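Local coordinates for beta-galactosidase (Marinomonas sp. ef1, PDB 6Y2K), which catalyses, as a GH42 beta-galactosidase from an Antarctic bacterium, the hydrolysis of terminal beta-galactosyl residues, and works as a cold-active hexamer, at residues Leu301-Gly306 / Arg611-Gly616; Arg161-Glu166 / Arg208-Arg213. All coordinates share one frame; numbering follows the deposited sequence.

How the contacts relate
The two contacts illustrate how a multidomain glycosidase packs its barrel helices against a C-terminal sheet in one place and against each other in another. Both are buried and free of partners from other subunits, yet they join different elements, with centres about 34 Å apart and nearest atoms about 13 Å apart. Contact 1 lies deeper, about 12 Å from the centre of the chain, where a barrel helix faces an edge strand of the C-terminal sheet; it consists of two guanidinium groups held by anions and carbonyls around them. Contact 2, about 24 Å out, packs two helices of a single barrel connection through an indole, a leucine and a salt-bridged Asp-Arg pair, and buries more surface.

Contact 1 (Leu301-Gly306 / Arg611-Gly616); sequences LYRGCG and RVRERG
R303 and R613 reach for each other from opposite directions and meet at their guanidinium groups. From CB, the R303 chain runs straight through CG to CD, with CG anti to the backbone N (chi1 -174°), and then bends at chi3 (68°), which turns NE and the planar group beyond it. CZ of R303 comes within 3.7 Å of NH1 of R613. At the tip, NH2 of R303 lies 3.1 Å from NH1 of R613. NH1 of R303 stands over one face of the R613 guanidinium, whereas R613 NH1 meets the R303 group obliquely, the two planes being 50° apart. Helix 294-305 is the last helix between strands 261-266 and 310-315 of the TIM barrel, and R613 belongs to strand 610-615, an edge strand of the C-terminal antiparallel sheet, so the pair spans two domains. Two donors this close form no hydrogen bond with each other, and each has acceptors of its own. R303 makes salt bridges through NH1 to D300 and through NH2 to D454, and NH2 also bonds to V453 O; these carboxylates probably offset the positive charge. NH2 of R613 is gripped by the carbonyls of S343 and S408.

Contact 2 (Arg161-Glu166 / Arg208-Arg213); sequences RLWLAE and RLDFQR
W163 sets its CG anti to its own backbone N (chi1 -173°), which sends the indole out from helix 161-166 to D210 and R213. In R213, CG lies anti to the carbonyl carbon, and the extended chain leads the guanidinium away from the indole, to the carboxylate of D210 and on to D419, while CB stays facing the ring. The six-membered end of the indole does most of the touching. One face of the ring receives the backbone O of D210, 3.7 Å from CZ3 of W163, and CB of D210 is 3.8 Å from CZ3 of W163. The carboxylate plane is steeply inclined to the indole, and OD1 of D210 lies at the ring edge, in its plane, 3.9 Å from CH2 of W163. One turn along, CB of R213 approaches obliquely, 3.8 Å from CZ2 of W163. L164 adds a methyl group: its CD2 sits 3.9 Å from OD2 of D210, at the edge of the indole.

The acid that meets this nonpolar surface is firmly held. NH1 of R213 donates to OD1 of D210 over 3.0 Å at 152°, with the acceptor in the guanidinium plane, forming a salt bridge within one helix turn; CD2 of L209 lies over one face of that guanidinium, toward its rim. K167 also reaches OD1, while Y168 and W178 bond to OD2, so the buried carboxylate has several partners and probably remains ionised. D217 takes the indole NE1, and R213 NH2 bonds to E502 O.

The segment axes cross at 104°, 10.5 Å apart at their closest. Helix 205-233 is the long helix preceding barrel strand 238-244, and helix 154-168 belongs to the excursion after strand 134-138: an elaborated beta-alpha connection packed on the outer helix layer of a (beta/alpha)8 TIM barrel.

Contact 1 (Leu301-Gly306 / Arg611-Gly616)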
loop_
_atom_site.group_PDB
_atom_site.type_symbol
_atom_site.label_atom_id
_atom_site.label_comp_id
_atom_site.label_asym_id
_atom_site.label_seq_id
_atom_site.Cartn_x
_atom_site.Cartn_y
_atom_site.Cartn_z
ATOM N N LEU A 301 -9.129 39.655 4.419
ATOM C CA LEU A 301 -7.896 40.432 4.235
ATOM C C LEU A 301 -8.179 41.760 3.510
ATOM O O LEU A 301 -7.756 42.830 3.959
ATOM C CB LEU A 301 -6.862 39.610 3.454
ATOM C CG LEU A 301 -5.569 40.274 2.969
ATOM C CD1 LEU A 301 -4.668 40.674 4.125
ATOM C CD2 LEU A 301 -4.846 39.316 2.034
ATOM N N TYR A 302 -8.919 41.685 2.411
ATOM C CA TYR A 302 -9.170 42.872 1.583
ATOM C C TYR A 302 -10.253 43.805 2.142
ATOM O O TYR A 302 -10.192 45.012 1.904
ATOM C CB TYR A 302 -9.408 42.484 0.114
ATOM C CG TYR A 302 -8.166 41.868 -0.542
ATOM C CD1 TYR A 302 -6.913 42.472 -0.414
ATOM C CD2 TYR A 302 -8.239 40.683 -1.280
ATOM C CE1 TYR A 302 -5.770 41.914 -0.983
ATOM C CE2 TYR A 302 -7.096 40.127 -1.869
ATOM C CZ TYR A 302 -5.865 40.751 -1.719
ATOM O OH TYR A 302 -4.702 40.248 -2.288
ATOM N N ARG A 303 -11.216 43.279 2.895
ATOM C CA ARG A 303 -12.086 44.156 3.690
ATOM C C ARG A 303 -11.223 45.027 4.626
ATOM O O ARG A 303 -11.485 46.217 4.775
ATOM C CB ARG A 303 -13.142 43.376 4.480
ATOM C CG ARG A 303 -14.149 44.283 5.197
ATOM C CD ARG A 303 -15.309 43.523 5.837
ATOM N NE ARG A 303 -14.836 42.700 6.960
ATOM C CZ ARG A 303 -14.587 41.391 6.918
ATOM N NH1 ARG A 303 -14.811 40.672 5.818
ATOM N NH2 ARG A 303 -14.123 40.786 8.011
ATOM N N GLY A 304 -10.182 44.444 5.222
ATOM C CA GLY A 304 -9.234 45.214 6.029
ATOM C C GLY A 304 -8.454 46.253 5.221
ATOM O O GLY A 304 -8.385 47.415 5.615
ATOM N N CYS A 305 -7.905 45.838 4.076
ATOM C CA CYS A 305 -7.220 46.746 3.145
ATOM C C CYS A 305 -8.099 47.893 2.640
ATOM O O CYS A 305 -7.588 48.980 2.343
ATOM C CB CYS A 305 -6.670 45.984 1.932
ATOM S SG CYS A 305 -5.361 44.804 2.318
ATOM N N GLY A 306 -9.400 47.632 2.517
ATOM C CA GLY A 306 -10.382 48.628 2.105
ATOM C C GLY A 306 -10.998 49.458 3.217
ATOM O O GLY A 306 -11.983 50.166 2.971
ATOM N N ARG A 611 -19.309 25.889 6.090
ATOM C CA ARG A 611 -18.830 27.151 6.620
ATOM C C ARG A 611 -20.037 28.018 6.925
ATOM O O ARG A 611 -21.095 27.848 6.313
ATOM C CB ARG A 611 -17.931 27.856 5.603
ATOM C CG ARG A 611 -16.623 27.132 5.281
ATOM C CD ARG A 611 -15.681 27.204 6.472
ATOM N NE ARG A 611 -14.349 26.699 6.175
ATOM C CZ ARG A 611 -13.988 25.415 6.199
ATOM N NH1 ARG A 611 -14.861 24.445 6.479
ATOM N NH2 ARG A 611 -12.734 25.090 5.917
ATOM N N VAL A 612 -19.854 28.933 7.875
ATOM C CA VAL A 612 -20.887 29.861 8.323
ATOM C C VAL A 612 -20.250 31.232 8.566
ATOM O O VAL A 612 -19.076 31.340 8.946
ATOM C CB VAL A 612 -21.579 29.360 9.613
ATOM C CG1 VAL A 612 -22.575 30.381 10.153
ATOM C CG2 VAL A 612 -22.314 28.064 9.350
ATOM N N ARG A 613 -21.022 32.279 8.318
ATOM C CA ARG A 613 -20.612 33.635 8.677
ATOM C C ARG A 613 -21.861 34.469 8.967
ATOM O O ARG A 613 -22.925 34.202 8.404
ATOM C CB ARG A 613 -19.762 34.274 7.566
ATOM C CG ARG A 613 -18.960 35.460 8.063
ATOM C CD ARG A 613 -17.974 36.023 7.046
ATOM N NE ARG A 613 -17.041 36.906 7.733
ATOM C CZ ARG A 613 -17.308 38.140 8.166
ATOM N NH1 ARG A 613 -16.366 38.809 8.829
ATOM N NH2 ARG A 613 -18.495 38.721 7.949
ATOM N N GLU A 614 -21.723 35.448 9.861
ATOM C CA GLU A 614 -22.829 36.329 10.247
ATOM C C GLU A 614 -22.625 37.766 9.787
ATOM O O GLU A 614 -21.504 38.270 9.787
ATOM C CB GLU A 614 -22.991 36.340 11.764
ATOM C CG GLU A 614 -23.262 34.968 12.355
ATOM C CD GLU A 614 -23.633 35.011 13.831
ATOM O OE1 GLU A 614 -24.040 33.953 14.351
ATOM O OE2 GLU A 614 -23.534 36.091 14.469
ATOM N N ARG A 615 -23.726 38.410 9.404
ATOM C CA ARG A 615 -23.800 39.864 9.251
ATOM C C ARG A 615 -25.003 40.367 10.044
ATOM O O ARG A 615 -26.149 40.212 9.612
ATOM C CB ARG A 615 -23.931 40.249 7.778
ATOM C CG ARG A 615 -22.660 39.982 6.983
ATOM C CD ARG A 615 -22.719 40.548 5.573
ATOM N NE ARG A 615 -22.811 42.011 5.564
ATOM C CZ ARG A 615 -23.031 42.759 4.482
ATOM N NH1 ARG A 615 -23.182 42.212 3.278
ATOM N NH2 ARG A 615 -23.093 44.081 4.607
ATOM N N GLY A 616 -24.734 40.940 11.214
ATOM C CA GLY A 616 -25.783 41.339 12.152
ATOM C C GLY A 616 -26.677 40.167 12.519
ATOM O O GLY A 616 -26.210 39.172 13.071
#

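Contact 2 (Arg161-Glu166 / Arg208-Arg213)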
loop_
_atom_site.group_PDB
_atom_site.type_symbol
_atom_site.label_atom_id
_atom_site.label_comp_id
_atom_site.label_asym_id
_atom_site.label_seq_id
_atom_site.Cartn_x
_atom_site.Cartn_y
_atom_site.Cartn_z
ATOM N N ARG A 161 18.854 52.921 -4.648
ATOM C CA ARG A 161 19.916 53.723 -4.025
ATOM C C ARG A 161 19.387 55.035 -3.424
ATOM O O ARG A 161 19.842 55.450 -2.353
ATOM C CB ARG A 161 21.051 53.982 -5.013
ATOM C CG ARG A 161 21.782 52.715 -5.409
ATOM C CD ARG A 161 22.636 52.939 -6.635
ATOM N NE ARG A 161 23.549 51.822 -6.851
ATOM C CZ ARG A 161 24.331 51.682 -7.915
ATOM N NH1 ARG A 161 24.333 52.599 -8.886
ATOM N NH2 ARG A 161 25.126 50.617 -8.015
ATOM N N LEU A 162 18.425 55.673 -4.099
ATOM C CA LEU A 162 17.770 56.878 -3.559
ATOM C C LEU A 162 16.931 56.560 -2.324
ATOM O O LEU A 162 16.975 57.295 -1.334
ATOM C CB LEU A 162 16.891 57.563 -4.614
ATOM C CG LEU A 162 17.594 58.254 -5.788
ATOM C CD1 LEU A 162 16.547 58.770 -6.776
ATOM C CD2 LEU A 162 18.501 59.397 -5.326
ATOM N N TRP A 163 16.172 55.465 -2.395
ATOM C CA TRP A 163 15.336 54.995 -1.285
ATOM C C TRP A 163 16.168 54.672 -0.036
ATOM O O TRP A 163 15.775 55.019 1.078
ATOM C CB TRP A 163 14.522 53.773 -1.742
ATOM C CG TRP A 163 13.477 53.247 -0.790
ATOM C CD1 TRP A 163 12.134 53.525 -0.800
ATOM C CD2 TRP A 163 13.684 52.316 0.270
ATOM N NE1 TRP A 163 11.498 52.830 0.205
ATOM C CE2 TRP A 163 12.427 52.079 0.874
ATOM C CE3 TRP A 163 14.814 51.658 0.776
ATOM C CZ2 TRP A 163 12.270 51.209 1.954
ATOM C CZ3 TRP A 163 14.656 50.792 1.851
ATOM C CH2 TRP A 163 13.392 50.577 2.429
ATOM N N LEU A 164 17.322 54.035 -0.229
ATOM C CA LEU A 164 18.228 53.713 0.882
ATOM C C LEU A 164 18.828 54.961 1.553
ATOM O O LEU A 164 18.946 55.006 2.788
ATOM C CB LEU A 164 19.360 52.791 0.413
ATOM C CG LEU A 164 18.987 51.355 0.023
ATOM C CD1 LEU A 164 20.175 50.690 -0.649
ATOM C CD2 LEU A 164 18.540 50.556 1.243
ATOM N N ALA A 165 19.210 55.957 0.749
ATOM C CA ALA A 165 19.710 57.233 1.281
ATOM C C ALA A 165 18.648 57.932 2.126
ATOM O O ALA A 165 18.951 58.433 3.215
ATOM C CB ALA A 165 20.204 58.146 0.161
ATOM N N GLU A 166 17.408 57.928 1.638
ATOM C CA GLU A 166 16.273 58.495 2.374
ATOM C C GLU A 166 16.015 57.773 3.704
ATOM O O GLU A 166 15.761 58.417 4.715
ATOM C CB GLU A 166 15.020 58.476 1.482
ATOM C CG GLU A 166 13.758 59.100 2.064
ATOM C CD GLU A 166 13.919 60.557 2.466
ATOM O OE1 GLU A 166 14.643 61.303 1.765
ATOM O OE2 GLU A 166 13.313 60.955 3.493
ATOM N N ARG A 208 17.888 42.068 0.925
ATOM C CA ARG A 208 16.713 41.568 0.218
ATOM C C ARG A 208 15.416 42.151 0.770
ATOM O O ARG A 208 14.494 42.435 -0.006
ATOM C CB ARG A 208 16.667 40.041 0.260
ATOM C CG ARG A 208 17.808 39.374 -0.506
ATOM C CD ARG A 208 17.846 37.871 -0.275
ATOM N NE ARG A 208 16.644 37.216 -0.781
ATOM C CZ ARG A 208 16.203 36.010 -0.423
ATOM N NH1 ARG A 208 15.078 35.549 -0.973
ATOM N NH2 ARG A 208 16.826 35.280 0.499
ATOM N N LEU A 209 15.341 42.330 2.091
ATOM C CA LEU A 209 14.135 42.889 2.713
ATOM C C LEU A 209 13.916 44.371 2.359
ATOM O O LEU A 209 12.800 44.770 1.975
ATOM C CB LEU A 209 14.160 42.686 4.235
ATOM C CG LEU A 209 12.916 43.141 5.000
ATOM C CD1 LEU A 209 11.645 42.513 4.447
ATOM C CD2 LEU A 209 13.052 42.816 6.477
ATOM N N ASP A 210 14.966 45.179 2.493
ATOM C CA ASP A 210 14.920 46.585 2.051
ATOM C C ASP A 210 14.615 46.707 0.550
ATOM O O ASP A 210 13.870 47.615 0.144
ATOM C CB ASP A 210 16.223 47.327 2.389
ATOM C CG ASP A 210 16.252 47.880 3.812
ATOM O OD1 ASP A 210 15.225 47.867 4.527
ATOM O OD2 ASP A 210 17.328 48.367 4.211
ATOM N N PHE A 211 15.146 45.789 -0.263
ATOM C CA PHE A 211 14.813 45.780 -1.688
ATOM C C PHE A 211 13.314 45.536 -1.923
ATOM O O PHE A 211 12.688 46.243 -2.729
ATOM C CB PHE A 211 15.667 44.774 -2.474
ATOM C CG PHE A 211 15.453 44.845 -3.954
ATOM C CD1 PHE A 211 15.777 46.000 -4.651
ATOM C CD2 PHE A 211 14.901 43.776 -4.649
ATOM C CE1 PHE A 211 15.565 46.088 -6.016
ATOM C CE2 PHE A 211 14.700 43.853 -6.021
ATOM C CZ PHE A 211 15.025 45.015 -6.700
ATOM N N GLN A 212 12.739 44.560 -1.211
ATOM C CA GLN A 212 11.303 44.276 -1.311
ATOM C C GLN A 212 10.478 45.483 -0.896
ATOM O O GLN A 212 9.508 45.831 -1.558
ATOM C CB GLN A 212 10.904 43.074 -0.448
ATOM C CG GLN A 212 9.519 42.509 -0.752
ATOM C CD GLN A 212 9.514 41.454 -1.851
ATOM O OE1 GLN A 212 10.470 40.702 -2.004
ATOM N NE2 GLN A 212 8.425 41.383 -2.606
ATOM N N ARG A 213 10.874 46.099 0.215
ATOM C CA ARG A 213 10.198 47.283 0.731
ATOM C C ARG A 213 10.235 48.419 -0.281
ATOM O O ARG A 213 9.215 49.086 -0.511
ATOM C CB ARG A 213 10.834 47.732 2.048
ATOM C CG ARG A 213 10.561 46.792 3.214
ATOM C CD ARG A 213 11.630 46.938 4.284
ATOM N NE ARG A 213 11.253 46.353 5.572
ATOM C CZ ARG A 213 12.068 46.255 6.626
ATOM N NH1 ARG A 213 13.325 46.687 6.562
ATOM N NH2 ARG A 213 11.628 45.712 7.764
#